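Local coordinates for protein 3-hydroxyacyl-thioester dehydratase Z (PDB 2C2I) that probably catalyses, as a homodimer, the reversible hydration of trans-2-enoyl-CoA thioesters to (3R)-3-hydroxyacyl-CoA in fatty acid metabolism, at residues W23-Q28 and G103-A108; E29-F34 and I60-M65; R95-V100 and A137-V142. All blocks are in the same frame, centred on the assembly; numbering follows the deposited sequence.

Interaction 1 (W23-Q28 and G103-A108)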
ATOM      1  N   TRP A  23      18.226   8.849   3.317  1.00 22.94           N
ATOM      2  CA  TRP A  23      17.095   9.766   3.374  1.00 22.94           C
ATOM      3  C   TRP A  23      16.588   9.988   1.941  1.00 22.71           C
ATOM      4  O   TRP A  23      17.385  10.135   0.998  1.00 23.67           O
ATOM      5  CB  TRP A  23      17.512  11.105   3.998  1.00 23.45           C
ATOM      6  CG  TRP A  23      17.795  11.048   5.472  1.00 24.16           C
ATOM      7  CD1 TRP A  23      19.036  11.075   6.088  1.00 24.20           C
ATOM      8  CD2 TRP A  23      16.830  10.980   6.526  1.00 23.75           C
ATOM      9  NE1 TRP A  23      18.885  11.015   7.454  1.00 24.90           N
ATOM     10  CE2 TRP A  23      17.547  10.960   7.756  1.00 23.73           C
ATOM     11  CE3 TRP A  23      15.434  10.926   6.557  1.00 22.26           C
ATOM     12  CZ2 TRP A  23      16.904  10.888   8.999  1.00 24.31           C
ATOM     13  CZ3 TRP A  23      14.799  10.856   7.793  1.00 22.23           C
ATOM     14  CH2 TRP A  23      15.535  10.837   8.999  1.00 23.57           C
ATOM     15  N   VAL A  24      15.270   9.992   1.776  1.00 22.13           N
ATOM     16  CA  VAL A  24      14.651  10.346   0.503  1.00 22.40           C
ATOM     17  C   VAL A  24      13.635  11.445   0.764  1.00 22.29           C
ATOM     18  O   VAL A  24      12.934  11.423   1.780  1.00 22.33           O
ATOM     19  CB  VAL A  24      14.003   9.129  -0.262  1.00 22.30           C
ATOM     20  CG1 VAL A  24      14.936   7.917  -0.307  1.00 22.33           C
ATOM     21  CG2 VAL A  24      12.647   8.758   0.294  1.00 22.05           C
ATOM     22  N   THR A  25      13.581  12.420  -0.138  1.00 23.27           N
ATOM     23  CA  THR A  25      12.659  13.546   0.011  1.00 23.39           C
ATOM     24  C   THR A  25      11.361  13.234  -0.729  1.00 22.93           C
ATOM     25  O   THR A  25      11.388  12.869  -1.907  1.00 23.60           O
ATOM     26  CB  THR A  25      13.289  14.860  -0.508  1.00 24.44           C
ATOM     27  OG1 THR A  25      14.459  15.153   0.262  1.00 25.52           O
ATOM     28  CG2 THR A  25      12.290  16.036  -0.410  1.00 24.54           C
ATOM     29  N   ILE A  26      10.239  13.357  -0.023  1.00 22.11           N
ATOM     30  CA  ILE A  26       8.913  13.122  -0.624  1.00 22.01           C
ATOM     31  C   ILE A  26       8.367  14.448  -1.152  1.00 21.85           C
ATOM     32  O   ILE A  26       8.094  15.363  -0.375  1.00 21.94           O
ATOM     33  CB  ILE A  26       7.940  12.451   0.388  1.00 21.44           C
ATOM     34  CG1 ILE A  26       8.477  11.084   0.858  1.00 22.60           C
ATOM     35  CG2 ILE A  26       6.528  12.283  -0.195  1.00 22.40           C
ATOM     36  CD1 ILE A  26       9.123  10.213  -0.249  1.00 25.71           C
ATOM     37  N   THR A  27       8.233  14.544  -2.471  1.00 21.68           N
ATOM     38  CA  THR A  27       7.842  15.811  -3.121  1.00 22.29           C
ATOM     39  C   THR A  27       6.358  15.897  -3.450  1.00 21.89           C
ATOM     40  O   THR A  27       5.670  14.880  -3.511  1.00 21.03           O
ATOM     41  CB  THR A  27       8.627  16.060  -4.426  1.00 22.47           C
ATOM     42  OG1 THR A  27       8.296  15.074  -5.413  1.00 23.26           O
ATOM     43  CG2 THR A  27      10.136  16.057  -4.155  1.00 23.60           C
ATOM     44  N   GLN A  28       5.875  17.116  -3.688  1.00 22.18           N
ATOM     45  CA  GLN A  28       4.488  17.307  -4.111  1.00 21.89           C
ATOM     46  C   GLN A  28       4.242  16.642  -5.472  1.00 22.05           C
ATOM     47  O   GLN A  28       3.180  16.056  -5.697  1.00 22.11           O
ATOM     48  CB  GLN A  28       4.118  18.794  -4.138  1.00 22.25           C
ATOM     49  CG  GLN A  28       2.642  19.021  -4.397  1.00 22.36           C
ATOM     50  CD  GLN A  28       1.754  18.504  -3.273  1.00 22.21           C
ATOM     51  OE1 GLN A  28       1.840  18.968  -2.139  1.00 19.83           O
ATOM     52  NE2 GLN A  28       0.870  17.560  -3.600  1.00 20.06           N
ATOM     53  N   GLY A 103       7.483  17.458   1.161  1.00 22.54           N
ATOM     54  CA  GLY A 103       8.793  18.112   1.312  1.00 23.98           C
ATOM     55  C   GLY A 103       9.693  17.518   2.376  1.00 24.06           C
ATOM     56  O   GLY A 103      10.882  17.823   2.411  1.00 26.03           O
ATOM     57  N   SER A 104       9.128  16.703   3.269  1.00 23.04           N
ATOM     58  CA  SER A 104       9.887  16.033   4.334  1.00 22.80           C
ATOM     59  C   SER A 104      10.786  14.927   3.826  1.00 21.58           C
ATOM     60  O   SER A 104      10.575  14.404   2.734  1.00 19.85           O
ATOM     61  CB  SER A 104       8.934  15.413   5.348  1.00 23.14           C
ATOM     62  OG  SER A 104       8.235  16.438   6.018  1.00 27.43           O
ATOM     63  N   ARG A 105      11.774  14.551   4.655  1.00 21.06           N
ATOM     64  CA  ARG A 105      12.622  13.397   4.366  1.00 19.87           C
ATOM     65  C   ARG A 105      12.209  12.195   5.213  1.00 18.84           C
ATOM     66  O   ARG A 105      11.813  12.336   6.375  1.00 18.43           O
ATOM     67  CB  ARG A 105      14.099  13.710   4.581  1.00 20.70           C
ATOM     68  CG  ARG A 105      14.618  14.785   3.643  1.00 21.47           C
ATOM     69  CD  ARG A 105      16.126  14.701   3.481  1.00 24.83           C
ATOM     70  NE  ARG A 105      16.805  14.780   4.769  1.00 25.81           N
ATOM     71  CZ  ARG A 105      18.113  14.609   4.917  1.00 28.42           C
ATOM     72  NH1 ARG A 105      18.872  14.353   3.852  1.00 29.14           N
ATOM     73  NH2 ARG A 105      18.657  14.692   6.124  1.00 28.02           N
ATOM     74  N   VAL A 106      12.278  11.026   4.595  1.00 17.86           N
ATOM     75  CA  VAL A 106      11.984   9.764   5.259  1.00 16.74           C
ATOM     76  C   VAL A 106      13.162   8.771   5.086  1.00 15.63           C
ATOM     77  O   VAL A 106      13.917   8.834   4.124  1.00 15.73           O
ATOM     78  CB  VAL A 106      10.666   9.128   4.709  1.00 16.19           C
ATOM     79  CG1 VAL A 106       9.470  10.045   4.982  1.00 16.73           C
ATOM     80  CG2 VAL A 106      10.802   8.836   3.211  1.00 18.14           C
ATOM     81  N   ARG A 107      13.285   7.842   6.018  1.00 15.55           N
ATOM     82  CA  ARG A 107      14.345   6.837   5.968  1.00 15.61           C
ATOM     83  C   ARG A 107      13.830   5.582   6.667  1.00 14.27           C
ATOM     84  O   ARG A 107      13.094   5.665   7.655  1.00 14.62           O
ATOM     85  CB  ARG A 107      15.600   7.375   6.675  1.00 16.60           C
ATOM     86  CG  ARG A 107      16.709   6.390   6.854  1.00 19.10           C
ATOM     87  CD  ARG A 107      17.965   7.121   7.319  1.00 22.88           C
ATOM     88  NE  ARG A 107      17.919   7.455   8.741  1.00 24.47           N
ATOM     89  CZ  ARG A 107      18.974   7.909   9.418  1.00 26.16           C
ATOM     90  NH1 ARG A 107      20.132   8.085   8.790  1.00 23.52           N
ATOM     91  NH2 ARG A 107      18.875   8.179  10.710  1.00 27.69           N
ATOM     92  N   ALA A 108      14.236   4.420   6.171  1.00 13.01           N
ATOM     93  CA  ALA A 108      13.731   3.169   6.706  1.00 12.46           C
ATOM     94  C   ALA A 108      14.853   2.315   7.309  1.00 12.49           C
ATOM     95  O   ALA A 108      15.993   2.385   6.838  1.00 12.64           O
ATOM     96  CB  ALA A 108      12.966   2.375   5.600  1.00 12.29           C
TER
HETATM   97  O   HOH W   1      18.053  13.397   1.203  1.00 47.98           O
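Trp23 is sandwiched between two arginines of the neighbouring strand, Arg105 over one face of the indole and Arg107 over the opposite one. The guanidinium of Arg105 lies almost flat on the five-membered ring, planes 14° apart, with CZ 4.0 Å from the ring centroid: a cation-pi stack. Its chain bends at chi3 (-56°), which folds the charged end back over the indole while CG passes Thr25 OG1. From the other side, Arg107 sets its CB over the six-membered ring in a CH-pi contact, 3.7 Å from the centroid, and its guanidinium runs on over the Trp23 ring near NE1.

The tight part is the paired backbone and the valine face of the sheet. Val24 and Val106 form an antiparallel hydrogen-bonded pair, each N donating to the other's O over 2.9 Å, and Val24 CG2 presses against Val106 CG2 at 3.5 Å, closer than methyls usually come. Ile26 CG1 packs against the same Val106 methyl, and Leu73 of helix 70-75 touches Val24. Past the paired residues the backbones stay joined, Ile26 N to Ser104 O and Gly103 N to Ile26 O, the latter at 2.7 Å.

The Thr25 and Arg105 side is looser and wetter. A water accepts from Arg105 NH1 at 2.9 Å and gives only a weak bond to Trp23 O.

Salt bridges hold Arg105 to Glu134 and Arg107 to Glu132, on and just past strand 122-133. The indole thus lies between one stacked guanidinium and the chain of a second arginine, and the charge on both groups is probably partly balanced by carboxylates.

Interaction 2 (E29-F34 and I60-M65)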
ATOM      1  N   GLU A  29       5.234  16.706  -6.360  1.00 22.02           N
ATOM      2  CA  GLU A  29       5.147  16.056  -7.673  1.00 22.69           C
ATOM      3  C   GLU A  29       4.880  14.558  -7.522  1.00 21.46           C
ATOM      4  O   GLU A  29       4.079  13.997  -8.254  1.00 20.92           O
ATOM      5  CB  GLU A  29       6.414  16.317  -8.503  1.00 24.14           C
ATOM      6  CG  GLU A  29       6.918  15.140  -9.342  1.00 30.06           C
ATOM      7  CD  GLU A  29       6.758  15.270 -10.862  1.00 34.65           C
ATOM      8  OE1 GLU A  29       7.680  14.800 -11.567  1.00 36.43           O
ATOM      9  OE2 GLU A  29       5.734  15.801 -11.368  1.00 38.66           O
ATOM     10  N   GLU A  30       5.565  13.920  -6.572  1.00 20.30           N
ATOM     11  CA  GLU A  30       5.376  12.484  -6.343  1.00 19.45           C
ATOM     12  C   GLU A  30       4.005  12.205  -5.770  1.00 17.56           C
ATOM     13  O   GLU A  30       3.377  11.195  -6.125  1.00 17.60           O
ATOM     14  CB  GLU A  30       6.457  11.932  -5.419  1.00 19.52           C
ATOM     15  CG  GLU A  30       7.844  11.971  -6.046  1.00 22.38           C
ATOM     16  CD  GLU A  30       8.934  11.598  -5.054  1.00 23.36           C
ATOM     17  OE1 GLU A  30       8.757  11.831  -3.826  1.00 24.08           O
ATOM     18  OE2 GLU A  30       9.954  11.044  -5.510  1.00 26.11           O
ATOM     19  N   VAL A  31       3.554  13.082  -4.880  1.00 16.59           N
ATOM     20  CA  VAL A  31       2.263  12.905  -4.202  1.00 15.90           C
ATOM     21  C   VAL A  31       1.127  13.032  -5.226  1.00 16.03           C
ATOM     22  O   VAL A  31       0.176  12.242  -5.211  1.00 14.49           O
ATOM     23  CB  VAL A  31       2.089  13.868  -3.006  1.00 15.95           C
ATOM     24  CG1 VAL A  31       0.677  13.774  -2.412  1.00 15.22           C
ATOM     25  CG2 VAL A  31       3.108  13.561  -1.911  1.00 16.88           C
ATOM     26  N   ASN A  32       1.264  14.014  -6.124  1.00 16.62           N
ATOM     27  CA  ASN A  32       0.347  14.191  -7.274  1.00 16.81           C
ATOM     28  C   ASN A  32       0.318  13.016  -8.242  1.00 15.50           C
ATOM     29  O   ASN A  32      -0.757  12.610  -8.688  1.00 15.36           O
ATOM     30  CB  ASN A  32       0.705  15.469  -8.035  1.00 18.18           C
ATOM     31  CG  ASN A  32       0.568  16.713  -7.188  1.00 19.47           C
ATOM     32  OD1 ASN A  32       0.057  16.678  -6.077  1.00 22.64           O
ATOM     33  ND2 ASN A  32       1.048  17.834  -7.717  1.00 24.26           N
ATOM     34  N   LEU A  33       1.484  12.453  -8.571  1.00 15.18           N
ATOM     35  CA  LEU A  33       1.545  11.304  -9.468  1.00 14.61           C
ATOM     36  C   LEU A  33       0.848  10.119  -8.796  1.00 13.59           C
ATOM     37  O   LEU A  33       0.164   9.370  -9.464  1.00 13.88           O
ATOM     38  CB  LEU A  33       2.982  10.906  -9.811  1.00 14.97           C
ATOM     39  CG  LEU A  33       3.847  11.843 -10.680  1.00 17.14           C
ATOM     40  CD1 LEU A  33       5.281  11.357 -10.790  1.00 20.09           C
ATOM     41  CD2 LEU A  33       3.224  11.997 -12.046  1.00 19.78           C
ATOM     42  N   PHE A  34       1.048   9.978  -7.480  1.00 13.28           N
ATOM     43  CA  PHE A  34       0.418   8.901  -6.705  1.00 12.44           C
ATOM     44  C   PHE A  34      -1.107   8.993  -6.745  1.00 12.43           C
ATOM     45  O   PHE A  34      -1.813   7.976  -6.915  1.00 11.60           O
ATOM     46  CB  PHE A  34       0.900   8.901  -5.257  1.00 11.84           C
ATOM     47  CG  PHE A  34       0.567   7.618  -4.519  1.00 11.59           C
ATOM     48  CD1 PHE A  34       1.362   6.491  -4.679  1.00 11.73           C
ATOM     49  CD2 PHE A  34      -0.552   7.549  -3.684  1.00  9.43           C
ATOM     50  CE1 PHE A  34       1.046   5.286  -3.997  1.00  8.77           C
ATOM     51  CE2 PHE A  34      -0.886   6.352  -3.005  1.00  9.28           C
ATOM     52  CZ  PHE A  34      -0.082   5.227  -3.158  1.00  9.27           C
ATOM     53  N   ILE A  60      -0.018  16.411   3.085  1.00 16.14           N
ATOM     54  CA  ILE A  60       0.688  15.228   3.610  1.00 14.76           C
ATOM     55  C   ILE A  60       0.644  14.090   2.573  1.00 14.65           C
ATOM     56  O   ILE A  60      -0.267  14.043   1.728  1.00 13.61           O
ATOM     57  CB  ILE A  60       0.123  14.776   5.011  1.00 14.80           C
ATOM     58  CG1 ILE A  60      -1.340  14.309   4.938  1.00 14.71           C
ATOM     59  CG2 ILE A  60       0.273  15.866   6.073  1.00 15.60           C
ATOM     60  CD1 ILE A  60      -1.857  13.721   6.234  1.00 14.79           C
ATOM     61  N   ALA A  61       1.622  13.186   2.618  1.00 12.54           N
ATOM     62  CA  ALA A  61       1.645  12.035   1.719  1.00 11.96           C
ATOM     63  C   ALA A  61       0.459  11.105   2.001  1.00 10.06           C
ATOM     64  O   ALA A  61      -0.069  11.069   3.090  1.00 10.51           O
ATOM     65  CB  ALA A  61       2.963  11.248   1.887  1.00 12.01           C
ATOM     66  N   HIS A  62       0.076  10.326   0.999  1.00  9.55           N
ATOM     67  CA  HIS A  62      -0.861   9.225   1.209  1.00  8.81           C
ATOM     68  C   HIS A  62      -0.129   8.177   2.049  1.00  7.87           C
ATOM     69  O   HIS A  62       1.017   7.867   1.754  1.00  8.23           O
ATOM     70  CB  HIS A  62      -1.207   8.553  -0.124  1.00  8.87           C
ATOM     71  CG  HIS A  62      -1.846   9.453  -1.135  1.00 10.93           C
ATOM     72  ND1 HIS A  62      -1.138  10.395  -1.852  1.00  9.99           N
ATOM     73  CD2 HIS A  62      -3.115   9.487  -1.615  1.00 10.83           C
ATOM     74  CE1 HIS A  62      -1.955  11.009  -2.691  1.00 13.60           C
ATOM     75  NE2 HIS A  62      -3.163  10.483  -2.562  1.00 10.50           N
ATOM     76  N   GLY A  63      -0.762   7.658   3.090  1.00  6.73           N
ATOM     77  CA  GLY A  63      -0.189   6.501   3.820  1.00  7.38           C
ATOM     78  C   GLY A  63       0.122   5.341   2.883  1.00  6.37           C
ATOM     79  O   GLY A  63       1.147   4.630   3.062  1.00  6.43           O
ATOM     80  N   PHE A  64      -0.712   5.149   1.862  1.00  6.27           N
ATOM     81  CA  PHE A  64      -0.480   4.030   0.955  1.00  6.82           C
ATOM     82  C   PHE A  64       0.774   4.279   0.146  1.00  8.08           C
ATOM     83  O   PHE A  64       1.391   3.335  -0.324  1.00  8.20           O
ATOM     84  CB  PHE A  64      -1.677   3.765   0.032  1.00  6.56           C
ATOM     85  CG  PHE A  64      -2.782   2.950   0.661  1.00  6.07           C
ATOM     86  CD1 PHE A  64      -2.526   1.681   1.222  1.00  5.86           C
ATOM     87  CD2 PHE A  64      -4.084   3.439   0.674  1.00  5.87           C
ATOM     88  CE1 PHE A  64      -3.566   0.933   1.771  1.00  5.95           C
ATOM     89  CE2 PHE A  64      -5.145   2.670   1.210  1.00  6.16           C
ATOM     90  CZ  PHE A  64      -4.891   1.440   1.773  1.00  5.09           C
HETATM   91  N   MSE A  65       1.150   5.554  -0.023  1.00  7.75           N
HETATM   92  CA  MSE A  65       2.372   5.832  -0.756  1.00  9.38           C
HETATM   93  C   MSE A  65       3.590   5.560   0.114  1.00  7.65           C
HETATM   94  O   MSE A  65       4.508   4.904  -0.334  1.00  7.39           O
HETATM   95  CB  MSE A  65       2.443   7.264  -1.269  1.00  8.71           C
HETATM   96  CG  MSE A  65       3.757   7.484  -2.037  1.00 11.34           C
HETATM   97 SE   MSE A  65       3.814   9.187  -2.955  1.00 20.05          SE
HETATM   98  CE  MSE A  65       3.332   9.960  -1.872  1.00  9.11           C
TER
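This contact belongs to the probable active-site region of the MaoC-like hotdog fold, where helix 28-38 packs against residues 60-62 and the start of helix 63-68; residues 60-63 are probably part of the substrate site. Phe34 reaches across, its CG anti to the backbone N (chi1 -165°), and Met65, a selenomethionine here, lies over one face of the ring. Met65 CB stands 3.5 Å from the ring centroid, only 5° off the normal, while its SE makes an oblique Met-aromatic contact at 4.6 Å from the same centroid.

His62 meets Phe34 differently: the two rings are inclined at 52°, and Phe34 CD2 rests over the imidazole face, 3.4 Å from His62 CG. The imidazole is held further by a hydrogen bond from NE2 to Asp40 O and by stacking on His45, two residues probably important for catalysis. His62 thus touches Phe34 while its other contacts hold it to that pair. The Phe34 ring also meets Phe34 of the second subunit, which brings the dimer interface up to this layer.

Nearly one turn earlier in the helix, Val31 puts CG1 beside the imidazole, 3.8 Å from His62 CE1, and its other methyl, CG2, touches Met65 CE at 3.6 Å.

Interaction 3 (R95-V100 and A137-V142)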
ATOM      1  N   ARG A  95       1.028   0.358  10.459  1.00  5.68           N
ATOM      2  CA  ARG A  95       0.480   1.508  11.170  1.00  6.65           C
ATOM      3  C   ARG A  95       1.212   2.744  10.667  1.00  7.35           C
ATOM      4  O   ARG A  95       2.326   2.646  10.125  1.00  6.56           O
ATOM      5  CB  ARG A  95       0.613   1.337  12.694  1.00  7.47           C
ATOM      6  CG  ARG A  95      -0.219   0.198  13.314  1.00  8.94           C
ATOM      7  CD  ARG A  95      -1.697   0.475  13.235  1.00  7.53           C
ATOM      8  NE  ARG A  95      -2.534  -0.505  13.902  1.00  8.53           N
ATOM      9  CZ  ARG A  95      -3.104  -1.567  13.316  1.00  7.42           C
ATOM     10  NH1 ARG A  95      -2.880  -1.870  12.034  1.00  8.32           N
ATOM     11  NH2 ARG A  95      -3.886  -2.342  14.038  1.00  8.15           N
ATOM     12  N   PHE A  96       0.550   3.905  10.775  1.00  8.29           N
ATOM     13  CA  PHE A  96       1.111   5.167  10.292  1.00  9.22           C
ATOM     14  C   PHE A  96       1.060   6.177  11.433  1.00 10.76           C
ATOM     15  O   PHE A  96       0.180   7.071  11.444  1.00 12.09           O
ATOM     16  CB  PHE A  96       0.298   5.706   9.101  1.00  9.16           C
ATOM     17  CG  PHE A  96       0.265   4.780   7.907  1.00  8.71           C
ATOM     18  CD1 PHE A  96       1.391   4.612   7.115  1.00  8.11           C
ATOM     19  CD2 PHE A  96      -0.891   4.077   7.589  1.00  8.65           C
ATOM     20  CE1 PHE A  96       1.371   3.768   5.999  1.00  6.90           C
ATOM     21  CE2 PHE A  96      -0.928   3.222   6.466  1.00  6.87           C
ATOM     22  CZ  PHE A  96       0.195   3.063   5.681  1.00  6.43           C
ATOM     23  N   PRO A  97       1.957   6.031  12.422  1.00 11.73           N
ATOM     24  CA  PRO A  97       1.850   6.875  13.637  1.00 12.84           C
ATOM     25  C   PRO A  97       1.860   8.391  13.401  1.00 14.56           C
ATOM     26  O   PRO A  97       1.130   9.120  14.081  1.00 15.89           O
ATOM     27  CB  PRO A  97       3.050   6.430  14.472  1.00 13.24           C
ATOM     28  CG  PRO A  97       3.224   4.933  14.057  1.00 12.38           C
ATOM     29  CD  PRO A  97       3.050   5.038  12.542  1.00 11.48           C
ATOM     30  N   ALA A  98       2.656   8.848  12.452  1.00 15.29           N
ATOM     31  CA  ALA A  98       2.792  10.283  12.161  1.00 16.51           C
ATOM     32  C   ALA A  98       2.622  10.552  10.666  1.00 16.44           C
ATOM     33  O   ALA A  98       3.141   9.808   9.839  1.00 15.19           O
ATOM     34  CB  ALA A  98       4.142  10.770  12.602  1.00 17.13           C
ATOM     35  N   PRO A  99       1.929  11.648  10.316  1.00 17.49           N
ATOM     36  CA  PRO A  99       1.844  12.042   8.908  1.00 17.42           C
ATOM     37  C   PRO A  99       3.204  12.449   8.313  1.00 17.02           C
ATOM     38  O   PRO A  99       4.149  12.762   9.038  1.00 17.71           O
ATOM     39  CB  PRO A  99       0.882  13.250   8.923  1.00 17.45           C
ATOM     40  CG  PRO A  99       0.150  13.152  10.208  1.00 20.10           C
ATOM     41  CD  PRO A  99       1.149  12.549  11.188  1.00 18.18           C
ATOM     42  N   VAL A 100       3.302  12.402   6.994  1.00 16.57           N
ATOM     43  CA  VAL A 100       4.510  12.790   6.312  1.00 17.76           C
ATOM     44  C   VAL A 100       4.172  14.097   5.600  1.00 18.66           C
ATOM     45  O   VAL A 100       3.508  14.071   4.556  1.00 18.93           O
ATOM     46  CB  VAL A 100       4.952  11.713   5.299  1.00 16.77           C
ATOM     47  CG1 VAL A 100       6.219  12.140   4.550  1.00 18.89           C
ATOM     48  CG2 VAL A 100       5.162  10.357   6.008  1.00 16.56           C
ATOM     49  N   ALA A 137       9.010  12.760  16.216  1.00 23.22           N
ATOM     50  CA  ALA A 137       9.512  11.661  17.046  1.00 21.34           C
ATOM     51  C   ALA A 137       8.888  10.333  16.609  1.00 19.28           C
ATOM     52  O   ALA A 137       9.537   9.295  16.689  1.00 18.27           O
ATOM     53  CB  ALA A 137       9.207  11.909  18.493  1.00 21.55           C
ATOM     54  N   LYS A 138       7.623  10.384  16.199  1.00 17.83           N
ATOM     55  CA  LYS A 138       6.851   9.175  15.863  1.00 16.67           C
ATOM     56  C   LYS A 138       7.213   8.699  14.451  1.00 15.08           C
ATOM     57  O   LYS A 138       7.462   9.521  13.579  1.00 14.55           O
ATOM     58  CB  LYS A 138       5.338   9.431  15.968  1.00 16.93           C
ATOM     59  CG  LYS A 138       4.808   9.661  17.394  1.00 17.62           C
ATOM     60  CD  LYS A 138       3.296   9.927  17.371  1.00 18.59           C
ATOM     61  CE  LYS A 138       2.747  10.312  18.742  1.00 23.54           C
ATOM     62  NZ  LYS A 138       3.486  11.503  19.294  1.00 25.78           N
ATOM     63  N   PRO A 139       7.252   7.358  14.222  1.00 13.46           N
ATOM     64  CA  PRO A 139       7.548   6.882  12.859  1.00 12.73           C
ATOM     65  C   PRO A 139       6.430   7.245  11.881  1.00 10.95           C
ATOM     66  O   PRO A 139       5.289   7.456  12.300  1.00 10.31           O
ATOM     67  CB  PRO A 139       7.605   5.346  12.996  1.00 12.54           C
ATOM     68  CG  PRO A 139       7.213   5.012  14.391  1.00 13.93           C
ATOM     69  CD  PRO A 139       7.065   6.266  15.199  1.00 13.68           C
ATOM     70  N   ALA A 140       6.766   7.307  10.599  1.00 10.49           N
ATOM     71  CA  ALA A 140       5.776   7.517   9.559  1.00  9.45           C
ATOM     72  C   ALA A 140       5.054   6.213   9.276  1.00  9.63           C
ATOM     73  O   ALA A 140       3.876   6.215   8.930  1.00  8.93           O
ATOM     74  CB  ALA A 140       6.422   8.038   8.307  1.00 10.26           C
ATOM     75  N   CYS A 141       5.757   5.095   9.450  1.00  8.70           N
ATOM     76  CA  CYS A 141       5.167   3.815   9.085  1.00  8.10           C
ATOM     77  C   CYS A 141       5.906   2.712   9.821  1.00  8.11           C
ATOM     78  O   CYS A 141       7.134   2.734   9.894  1.00  9.47           O
ATOM     79  CB  CYS A 141       5.296   3.623   7.578  1.00  8.13           C
ATOM     80  SG  CYS A 141       4.549   2.069   6.982  1.00  9.03           S
ATOM     81  N   VAL A 142       5.148   1.766  10.378  1.00  8.54           N
ATOM     82  CA  VAL A 142       5.695   0.543  10.958  1.00  8.47           C
ATOM     83  C   VAL A 142       4.948  -0.585  10.243  1.00  7.89           C
ATOM     84  O   VAL A 142       3.727  -0.673  10.329  1.00  7.44           O
ATOM     85  CB  VAL A 142       5.483   0.423  12.478  1.00  9.81           C
ATOM     86  CG1 VAL A 142       6.168  -0.850  13.023  1.00  9.19           C
ATOM     87  CG2 VAL A 142       5.993   1.672  13.232  1.00 11.16           C
TER
HETATM   88  O   HOH W   2       2.511   8.262   7.862  1.00 10.69           O
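Arg95 and Val142 start the contact as an antiparallel hydrogen-bonded pair: Arg95 N gives to Val142 O at 2.9 Å, and Val142 N returns a bond to Arg95 O at 3.0 Å. Neither donor lies in the plane of its carbonyl; the second is tilted 28° out of it. Beyond this pair the chains are held more loosely. Ala98 N reaches Pro139 O in a weak, bent bond, and a water donates to both Ala98 O (2.6 Å) and Ala140 O (2.7 Å), bridging the two carbonyl oxygens.

Side chains fill in around this backbone framework. Phe96 turns an edge of its ring to Ala140 O, which lies near the ring plane 3.5 Å from CD1. The neighbouring ring carbon, CE1, meets Cys141 SG at 3.7 Å in an oblique sulfur-aromatic contact; the thiol is anti to its own backbone N (chi1 -178°), and this carries it alongside the ring. On the outer side the Pro97 ring crosses that of Pro139 at about a right angle, CG to CG 4.0 Å. Toward the interior, Val100 CG2 packs on Ala140 CB at 3.5 Å.

In the next shell, Ala140 and Cys141 both face Val131 of strand 122-133, a classic beta bulge. Thr66 of helix 63-68 touches both Val100 and Cys141, and Leu67 of that helix touches Phe96. Arg95 NH2 bonds Asn92 OD1 of the second subunit.

Arg95, at the end of strand 86-95, pairs both with strand 141-149 of its own chain and with a strand of the second subunit, so the sheet runs on across the interface, as in hotdog dimers; the loop that follows carries Pro97, Ala98 and Pro99, probably of the substrate site.

How the interactions relate
Interactions 1 and 3 both reach the same antiparallel sheet, their centres about 13 Å apart, and touch where Val106 CG1 meets Val100 CG1 at 3.9 Å. Interaction 2 is nested along the chain inside the loop closed by interaction 1; Ile26 joins them, its CG2 lying 4.0 Å from Val31 CG2. Between interactions 2 and 3, the probable hydrogen bond from Ala61 N to Val100 O, 2.8 Å, ties 60-65 to 95-100. Both segments contribute to the probable substrate site, but the His62 side chain is about 3 Å from that of His45, and the Val100 side chain about 9 Å. Both interactions reach the second subunit; interaction 1 does not.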